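Local structure of pyruvate kinase (Pseudomonas aeruginosa, 6QXL) at residues 76-81 with 99-104; 90-95 with 106-111; 132-137 with 152-157. The protein probably catalyses the final step of glycolysis, transferring phosphate from phosphoenolpyruvate to ADP to give pyruvate and ATP, and binds glucose-6-phosphate in a separate pocket. All blocks are in the same frame, centred on the assembly; numbering follows the deposited sequence.

Interaction 1. Residues 76-81 with 99-104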
loop_
_atom_site.group_PDB
_atom_site.type_symbol
_atom_site.label_atom_id
_atom_site.label_comp_id
_atom_site.label_asym_id
_atom_site.label_seq_id
_atom_site.Cartn_x
_atom_site.Cartn_y
_atom_site.Cartn_z
ATOM N N ILE A 76 -47.692 21.209 8.012
ATOM C CA ILE A 76 -48.914 21.915 7.677
ATOM C C ILE A 76 -50.015 21.652 8.707
ATOM O O ILE A 76 -49.899 20.774 9.540
ATOM C CB ILE A 76 -49.376 21.615 6.251
ATOM C CG1 ILE A 76 -49.889 20.187 6.130
ATOM C CG2 ILE A 76 -48.244 21.891 5.242
ATOM C CD1 ILE A 76 -50.085 19.717 4.682
ATOM N N ALA A 77 -51.057 22.440 8.630
ATOM C CA ALA A 77 -52.236 22.311 9.504
ATOM C C ALA A 77 -53.238 21.253 8.976
ATOM O O ALA A 77 -52.890 20.438 8.130
ATOM C CB ALA A 77 -52.888 23.675 9.698
ATOM N N LYS A 78 -54.470 21.270 9.460
ATOM C CA LYS A 78 -55.485 20.310 9.019
ATOM C C LYS A 78 -56.281 20.804 7.814
ATOM O O LYS A 78 -56.351 21.998 7.534
ATOM C CB LYS A 78 -56.441 19.959 10.176
ATOM C CG LYS A 78 -55.758 19.466 11.410
ATOM C CD LYS A 78 -56.736 19.164 12.499
ATOM C CE LYS A 78 -56.102 18.395 13.590
ATOM N NZ LYS A 78 -56.934 18.397 14.831
ATOM N N PHE A 79 -56.974 19.869 7.189
ATOM C CA PHE A 79 -57.858 20.094 6.058
ATOM C C PHE A 79 -59.286 19.843 6.500
ATOM O O PHE A 79 -59.501 19.169 7.467
ATOM C CB PHE A 79 -57.550 19.149 4.943
ATOM C CG PHE A 79 -56.342 19.493 4.161
ATOM C CD1 PHE A 79 -55.120 19.001 4.516
ATOM C CD2 PHE A 79 -56.438 20.249 3.045
ATOM C CE1 PHE A 79 -54.015 19.289 3.788
ATOM C CE2 PHE A 79 -55.333 20.536 2.302
ATOM C CZ PHE A 79 -54.119 20.060 2.674
ATOM N N ALA A 80 -60.261 20.444 5.834
ATOM C CA ALA A 80 -61.669 20.288 6.201
ATOM C C ALA A 80 -62.214 18.887 6.060
ATOM O O ALA A 80 -62.907 18.395 6.904
ATOM C CB ALA A 80 -62.515 21.247 5.418
ATOM N N ASN A 81 -61.877 18.272 4.955
ATOM C CA ASN A 81 -62.202 16.905 4.631
ATOM C C ASN A 81 -60.806 16.429 4.731
ATOM O O ASN A 81 -60.042 16.751 3.882
ATOM C CB ASN A 81 -62.680 16.810 3.209
ATOM C CG ASN A 81 -63.817 17.739 2.932
ATOM O OD1 ASN A 81 -64.760 17.792 3.678
ATOM N ND2 ASN A 81 -63.719 18.491 1.867
ATOM N N ALA A 99 -57.184 29.491 8.643
ATOM C CA ALA A 99 -57.591 28.718 9.856
ATOM C C ALA A 99 -57.005 27.283 9.774
ATOM O O ALA A 99 -57.019 26.627 8.722
ATOM C CB ALA A 99 -59.101 28.682 9.968
ATOM N N ARG A 100 -56.577 26.828 10.896
ATOM C CA ARG A 100 -55.908 25.560 11.079
ATOM C C ARG A 100 -56.769 24.329 10.786
ATOM O O ARG A 100 -56.257 23.289 10.386
ATOM C CB ARG A 100 -55.301 25.376 12.469
ATOM C CG ARG A 100 -54.523 26.596 12.950
ATOM C CD ARG A 100 -53.080 26.549 12.417
ATOM N NE ARG A 100 -52.856 27.608 11.413
ATOM C CZ ARG A 100 -52.394 28.805 11.623
ATOM N NH1 ARG A 100 -51.945 29.185 12.790
ATOM N NH2 ARG A 100 -52.371 29.637 10.593
ATOM N N ASP A 101 -58.103 24.493 10.902
ATOM C CA ASP A 101 -58.989 23.369 10.657
ATOM C C ASP A 101 -59.628 23.390 9.271
ATOM O O ASP A 101 -60.237 22.398 8.919
ATOM C CB ASP A 101 -60.093 23.399 11.693
ATOM C CG ASP A 101 -59.615 23.043 13.056
ATOM O OD1 ASP A 101 -58.783 22.126 13.160
ATOM O OD2 ASP A 101 -60.201 23.519 14.084
ATOM N N ALA A 102 -59.471 24.495 8.495
ATOM C CA ALA A 102 -60.243 24.706 7.305
ATOM C C ALA A 102 -59.499 24.571 5.990
ATOM O O ALA A 102 -59.796 25.300 5.037
ATOM C CB ALA A 102 -60.870 26.083 7.400
ATOM N N GLY A 103 -58.546 23.636 5.921
ATOM C CA GLY A 103 -57.753 23.498 4.714
ATOM C C GLY A 103 -58.639 23.080 3.548
ATOM O O GLY A 103 -59.617 22.351 3.723
ATOM N N THR A 104 -58.343 23.601 2.372
ATOM C CA THR A 104 -59.128 23.300 1.194
ATOM C C THR A 104 -58.218 22.811 0.097
ATOM O O THR A 104 -57.027 22.616 0.298
ATOM C CB THR A 104 -59.862 24.569 0.704
ATOM O OG1 THR A 104 -58.915 25.443 0.064
ATOM C CG2 THR A 104 -60.554 25.266 1.872
HETATM O O HOH W 1 -55.762 24.907 7.488
HETATM O O HOH W 2 -60.832 19.935 2.660
#

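Interaction 2. Residues 90-95 with 106-111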
loop_
_atom_site.group_PDB
_atom_site.type_symbol
_atom_site.label_atom_id
_atom_site.label_comp_id
_atom_site.label_asym_id
_atom_site.label_seq_id
_atom_site.Cartn_x
_atom_site.Cartn_y
_atom_site.Cartn_z
ATOM N N ASP A 90 -51.349 22.654 -10.720
ATOM C CA ASP A 90 -52.278 23.270 -9.784
ATOM C C ASP A 90 -51.600 24.356 -8.958
ATOM O O ASP A 90 -50.382 24.355 -8.756
ATOM C CB ASP A 90 -52.880 22.244 -8.811
ATOM C CG ASP A 90 -53.848 21.273 -9.480
ATOM O OD1 ASP A 90 -53.942 21.307 -10.732
ATOM O OD2 ASP A 90 -54.479 20.462 -8.757
ATOM N N LYS A 91 -52.409 25.290 -8.475
ATOM C CA LYS A 91 -51.947 26.358 -7.605
ATOM C C LYS A 91 -52.326 26.025 -6.177
ATOM O O LYS A 91 -53.387 25.433 -5.916
ATOM C CB LYS A 91 -52.568 27.676 -7.998
ATOM C CG LYS A 91 -52.315 28.081 -9.445
ATOM C CD LYS A 91 -50.838 28.266 -9.807
ATOM C CE LYS A 91 -50.820 28.931 -11.197
ATOM N NZ LYS A 91 -49.436 28.979 -11.651
ATOM N N PHE A 92 -51.444 26.369 -5.248
ATOM C CA PHE A 92 -51.656 26.028 -3.860
ATOM C C PHE A 92 -50.941 27.012 -2.955
ATOM O O PHE A 92 -49.883 27.525 -3.307
ATOM C CB PHE A 92 -51.213 24.598 -3.582
ATOM C CG PHE A 92 -51.700 24.054 -2.289
ATOM C CD1 PHE A 92 -53.006 23.611 -2.191
ATOM C CD2 PHE A 92 -50.889 24.025 -1.161
ATOM C CE1 PHE A 92 -53.499 23.134 -0.968
ATOM C CE2 PHE A 92 -51.366 23.545 0.046
ATOM C CZ PHE A 92 -52.680 23.092 0.139
ATOM N N ARG A 93 -51.523 27.252 -1.785
ATOM C CA ARG A 93 -51.021 28.272 -0.876
ATOM C C ARG A 93 -50.839 27.747 0.531
ATOM O O ARG A 93 -51.653 26.960 1.026
ATOM C CB ARG A 93 -52.002 29.449 -0.818
ATOM C CG ARG A 93 -52.049 30.295 -2.061
ATOM C CD ARG A 93 -53.037 31.450 -1.893
ATOM N NE ARG A 93 -54.416 31.037 -1.708
ATOM C CZ ARG A 93 -55.221 31.384 -0.674
ATOM N NH1 ARG A 93 -54.775 32.095 0.342
ATOM N NH2 ARG A 93 -56.466 30.973 -0.634
ATOM N N PHE A 94 -49.782 28.234 1.169
ATOM C CA PHE A 94 -49.518 27.983 2.575
ATOM C C PHE A 94 -49.666 29.329 3.299
ATOM O O PHE A 94 -48.926 30.258 2.979
ATOM C CB PHE A 94 -48.115 27.434 2.756
ATOM C CG PHE A 94 -47.858 26.169 1.997
ATOM C CD1 PHE A 94 -48.277 24.956 2.498
ATOM C CD2 PHE A 94 -47.207 26.193 0.768
ATOM C CE1 PHE A 94 -48.071 23.798 1.794
ATOM C CE2 PHE A 94 -47.012 25.009 0.064
ATOM C CZ PHE A 94 -47.445 23.816 0.595
ATOM N N SER A 95 -50.614 29.420 4.250
ATOM C CA SER A 95 -50.940 30.712 4.838
ATOM C C SER A 95 -50.951 30.670 6.345
ATOM O O SER A 95 -51.672 29.821 6.971
ATOM C CB SER A 95 -52.315 31.240 4.349
ATOM O OG SER A 95 -52.599 32.518 4.904
ATOM N N GLU A 106 -57.227 24.574 -2.243
ATOM C CA GLU A 106 -56.426 25.695 -2.703
ATOM C C GLU A 106 -55.466 26.263 -1.668
ATOM O O GLU A 106 -54.491 26.948 -2.023
ATOM C CB GLU A 106 -57.314 26.819 -3.191
ATOM C CG GLU A 106 -58.211 26.457 -4.366
ATOM C CD GLU A 106 -59.355 27.448 -4.544
ATOM O OE1 GLU A 106 -59.000 28.644 -4.576
ATOM O OE2 GLU A 106 -60.575 27.057 -4.619
ATOM N N VAL A 107 -55.714 26.014 -0.383
ATOM C CA VAL A 107 -54.899 26.590 0.661
ATOM C C VAL A 107 -54.975 25.746 1.915
ATOM O O VAL A 107 -56.015 25.158 2.203
ATOM C CB VAL A 107 -55.331 28.066 0.972
ATOM C CG1 VAL A 107 -56.781 28.124 1.431
ATOM C CG2 VAL A 107 -54.428 28.682 2.013
ATOM N N VAL A 108 -53.876 25.729 2.665
ATOM C CA VAL A 108 -53.842 25.152 4.004
ATOM C C VAL A 108 -53.079 26.113 4.908
ATOM O O VAL A 108 -52.233 26.887 4.451
ATOM C CB VAL A 108 -53.193 23.742 4.012
ATOM C CG1 VAL A 108 -51.688 23.809 3.685
ATOM C CG2 VAL A 108 -53.410 23.031 5.349
ATOM N N GLY A 109 -53.399 26.064 6.185
ATOM C CA GLY A 109 -52.712 26.841 7.174
ATOM C C GLY A 109 -51.414 26.240 7.629
ATOM O O GLY A 109 -51.124 25.082 7.329
ATOM N N ILE A 110 -50.609 27.034 8.322
ATOM C CA ILE A 110 -49.355 26.547 8.874
ATOM C C ILE A 110 -49.027 27.362 10.132
ATOM O O ILE A 110 -49.142 28.630 10.142
ATOM C CB ILE A 110 -48.250 26.724 7.855
ATOM C CG1 ILE A 110 -48.353 28.153 7.282
ATOM C CG2 ILE A 110 -48.144 25.696 6.786
ATOM C CD1 ILE A 110 -47.230 28.661 6.412
ATOM N N ASP A 111 -48.669 26.621 11.186
ATOM C CA ASP A 111 -48.405 27.304 12.472
ATOM C C ASP A 111 -46.964 27.799 12.660
ATOM O O ASP A 111 -46.500 27.939 13.741
ATOM C CB ASP A 111 -48.797 26.390 13.623
ATOM C CG ASP A 111 -49.073 27.156 14.907
ATOM O OD1 ASP A 111 -49.206 28.420 14.905
ATOM O OD2 ASP A 111 -49.167 26.457 15.934
#

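Interaction 3. Residues 132-137 with 152-157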
loop_
_atom_site.group_PDB
_atom_site.type_symbol
_atom_site.label_atom_id
_atom_site.label_comp_id
_atom_site.label_asym_id
_atom_site.label_seq_id
_atom_site.Cartn_x
_atom_site.Cartn_y
_atom_site.Cartn_z
ATOM N N VAL A 132 -44.736 14.999 -2.653
ATOM C CA VAL A 132 -45.298 16.140 -3.367
ATOM C C VAL A 132 -44.244 17.235 -3.399
ATOM O O VAL A 132 -43.540 17.447 -2.428
ATOM C CB VAL A 132 -46.575 16.634 -2.659
ATOM C CG1 VAL A 132 -47.055 17.962 -3.243
ATOM C CG2 VAL A 132 -47.679 15.588 -2.795
ATOM N N VAL A 133 -44.132 17.913 -4.532
ATOM C CA VAL A 133 -43.137 18.969 -4.702
ATOM C C VAL A 133 -43.806 20.202 -5.299
ATOM O O VAL A 133 -44.596 20.091 -6.245
ATOM C CB VAL A 133 -41.975 18.535 -5.626
ATOM C CG1 VAL A 133 -40.946 19.660 -5.778
ATOM C CG2 VAL A 133 -41.319 17.271 -5.096
ATOM N N MET A 134 -43.477 21.367 -4.746
ATOM C CA MET A 134 -44.003 22.631 -5.229
ATOM C C MET A 134 -42.900 23.651 -5.372
ATOM O O MET A 134 -41.846 23.537 -4.730
ATOM C CB MET A 134 -45.042 23.165 -4.253
ATOM C CG MET A 134 -46.063 22.124 -3.853
ATOM S SD MET A 134 -47.472 22.972 -3.177
ATOM C CE MET A 134 -48.353 21.598 -2.411
ATOM N N VAL A 135 -43.151 24.645 -6.220
ATOM C CA VAL A 135 -42.247 25.774 -6.370
ATOM C C VAL A 135 -42.985 27.058 -5.967
ATOM O O VAL A 135 -44.157 27.234 -6.298
ATOM C CB VAL A 135 -41.675 25.859 -7.801
ATOM C CG1 VAL A 135 -42.792 26.006 -8.842
ATOM C CG2 VAL A 135 -40.656 27.004 -7.909
ATOM N N VAL A 136 -42.279 27.944 -5.267
ATOM C CA VAL A 136 -42.859 29.192 -4.796
ATOM C C VAL A 136 -42.897 30.191 -5.956
ATOM O O VAL A 136 -41.860 30.531 -6.531
ATOM C CB VAL A 136 -42.036 29.778 -3.629
ATOM C CG1 VAL A 136 -42.581 31.136 -3.183
ATOM C CG2 VAL A 136 -42.013 28.812 -2.457
ATOM N N GLU A 137 -44.102 30.641 -6.310
ATOM C CA GLU A 137 -44.286 31.620 -7.396
ATOM C C GLU A 137 -44.375 33.055 -6.888
ATOM O O GLU A 137 -43.946 33.972 -7.582
ATOM C CB GLU A 137 -45.566 31.295 -8.184
ATOM C CG GLU A 137 -45.444 30.135 -9.204
ATOM C CD GLU A 137 -46.673 29.981 -10.070
ATOM O OE1 GLU A 137 -47.779 30.371 -9.614
ATOM O OE2 GLU A 137 -46.564 29.398 -11.171
ATOM N N GLY A 152 -49.805 14.499 -6.051
ATOM C CA GLY A 152 -50.043 13.437 -5.103
ATOM C C GLY A 152 -51.024 13.862 -4.038
ATOM O O GLY A 152 -51.593 14.941 -4.114
ATOM N N PRO A 153 -51.235 13.033 -3.032
ATOM C CA PRO A 153 -52.124 13.403 -1.948
ATOM C C PRO A 153 -51.463 14.253 -0.877
ATOM O O PRO A 153 -50.253 14.210 -0.716
ATOM C CB PRO A 153 -52.553 12.032 -1.377
ATOM C CG PRO A 153 -51.359 11.181 -1.601
ATOM C CD PRO A 153 -50.744 11.641 -2.910
ATOM N N LEU A 154 -52.276 14.993 -0.139
ATOM C CA LEU A 154 -51.825 15.773 1.003
ATOM C C LEU A 154 -52.855 15.590 2.103
ATOM O O LEU A 154 -54.049 15.609 1.835
ATOM C CB LEU A 154 -51.711 17.250 0.620
ATOM C CG LEU A 154 -50.460 18.045 1.043
ATOM C CD1 LEU A 154 -49.172 17.335 0.660
ATOM C CD2 LEU A 154 -50.407 19.409 0.382
ATOM N N SER A 155 -52.408 15.478 3.336
ATOM C CA SER A 155 -53.318 15.266 4.450
ATOM C C SER A 155 -52.819 16.017 5.697
ATOM O O SER A 155 -51.726 16.589 5.691
ATOM C CB SER A 155 -53.444 13.762 4.709
ATOM O OG SER A 155 -52.230 13.238 5.243
ATOM N N ASP A 156 -53.619 15.972 6.764
ATOM C CA ASP A 156 -53.358 16.756 7.961
ATOM C C ASP A 156 -51.933 16.500 8.482
ATOM O O ASP A 156 -51.432 15.382 8.454
ATOM C CB ASP A 156 -54.354 16.452 9.081
ATOM C CG ASP A 156 -55.793 16.833 8.721
ATOM O OD1 ASP A 156 -56.087 17.143 7.540
ATOM O OD2 ASP A 156 -56.681 16.743 9.628
ATOM N N HIS A 157 -51.293 17.585 8.904
ATOM C CA HIS A 157 -50.011 17.559 9.593
ATOM C C HIS A 157 -48.851 16.932 8.829
ATOM O O HIS A 157 -47.889 16.526 9.443
ATOM C CB HIS A 157 -50.161 16.868 10.961
ATOM C CG HIS A 157 -51.167 17.503 11.860
ATOM N ND1 HIS A 157 -51.216 18.871 12.081
ATOM C CD2 HIS A 157 -52.212 16.964 12.533
ATOM C CE1 HIS A 157 -52.219 19.139 12.902
ATOM N NE2 HIS A 157 -52.840 17.999 13.179
#

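Interaction 1. Residues 76-81 with 99-104
F79 and G103 form a single backbone bridge between two irregular loops, with their CA atoms only 3.7 Å apart because G103 has no side chain to hold the chains off. K78 N donates to R100 O at 2.9 Å, and A80 N donates to G103 O at 2.9 Å in a nearly straight bond (172°). Between them, G103 N reaches K78 O weakly, and a water joins N81 N to G103 O.

The side chains flank this backbone seam. The CE2 edge of the F79 ring meets T104 O in the plane of the ring, 3.3 Å away. A77 sets its CB against R100 O and the CD of the bent R100 chain, whose guanidinium goes on to hydrogen-bond T96 O. K78, extended beyond CG, runs alongside D101 and points the same way; CD lies 3.7 Å from OD1, but NZ to OD1 is 4.5 Å, too long for a salt bridge.

R100 and D101 sit at the corner of a type I turn, A99 to A102. This pairing of two loops, stitched mainly through main-chain atoms, lies in the B domain, the lid inserted into the TIM barrel of pyruvate kinases.

Interaction 2. Residues 90-95 with 106-111
R93, F94 and S95 pair with V107, V108 and G109 in a parallel strand pair at the edge of the mixed sheet of the B domain, the mostly beta insertion of the pyruvate kinase barrel. The two short strands run 18° apart at 4.8 Å. R93 bonds to both neighbours of V107: its N takes E106 O at 3.0 Å, bent to 132°, and its O receives V108 N at 3.0 Å, nearly on the carbonyl axis. S95 does the same about G109, with S95 N to V108 O at 3.0 Å and a weak bond from I110 N to S95 O. CA-H...O contacts fill in between, such as V107 CA to R93 O.

The side chains divide by face. On one, V107 CB sits 3.5 Å above the plane of the R93 guanidinium, off-centre toward its rim, near NH2; NH1 forms a salt bridge with E143. On the other, F92 has CG anti to its backbone N (chi1 -165°), which brings one ring face over V107 CA and the edge against V108 CG1, CE2 to CG1 being 3.7 Å. F94 meets the same methyl through CD1 at 3.8 Å, and its CB touches I110 CD1. Within the strand, F92 CD2 stands over one face of the F94 ring, offset toward its rim.

The chemistry is therefore two-sided: V108 CG1 is gripped by two aromatic rings on the buried face, while across the sheet an arginine passes obliquely over a valine and keeps its charge paired with E143.

Interaction 3. Residues 132-137 with 152-157
V132 and M134 pack against L154 where two strands of the B-domain beta-barrel meet near their starts, almost at right angles. Strand 132-139 belongs to the mixed sheet, whereas 152-155 pairs with 83-86 in a small antiparallel sheet, so the two are not paired with each other. The short axes pass 8.0 Å apart at 88°, and beyond V132 and G152, the nearest CA pair, the segments diverge. No hydrogen bond joins them, and the contact rests on van der Waals touches alone.

The apolar contacts come first. V132 offers one methyl, CG2, and this single branch does all of its touching; chi1 of 171° puts CG1 anti to the backbone N and CG2 anti to the carbonyl carbon. L154 answers with both of its branches: CD1 lies 4.1 Å from V132 CG2, while CD2 meets the end of M134. M134 and L154 reach out tip to tip, and since the methionine is extended beyond CG, its CE arrives at 4.1 Å from L154 CD2. On this inner side L154 also packs on I84 and L127, and M134 on F92 and F94, so the valine, methionine and leucine belong to a shared hydrophobic core.

The second kind of contact joins a side chain to main-chain atoms. The same V132 CG2 sits beside G152, whose CA is 3.9 Å away. G152 adopts backbone angles that suit a residue with no CB, and the bare CA allows the valine to lie against the start of the strand. One residue further on, P153 turns its CB away from strand 132-137 and contributes its carbonyl, P153 O lying 3.6 Å from V132 CG2.

How the interactions relate
All three contacts lie in the B domain, between the third and fourth strands of the TIM barrel, 64-68 and 190-193. Following the chain, 76-81 comes first, then 90-95; 99-104 closes interaction 1 and 106-111 closes interaction 2, so these two cross. Their loops are pinned together by a probable hydrogen bond from A77 N to G109 O. Interaction 3 opens only afterwards, in series, and joins the mixed sheet to the small sheet of 83-86 and 152-155. It is tied back to interaction 2 by the K91-E137 salt bridge, and to interaction 1 by F79 N, which probably hydrogen-bonds D156 OD1, binding edge loops, sheet and core into one compact unit.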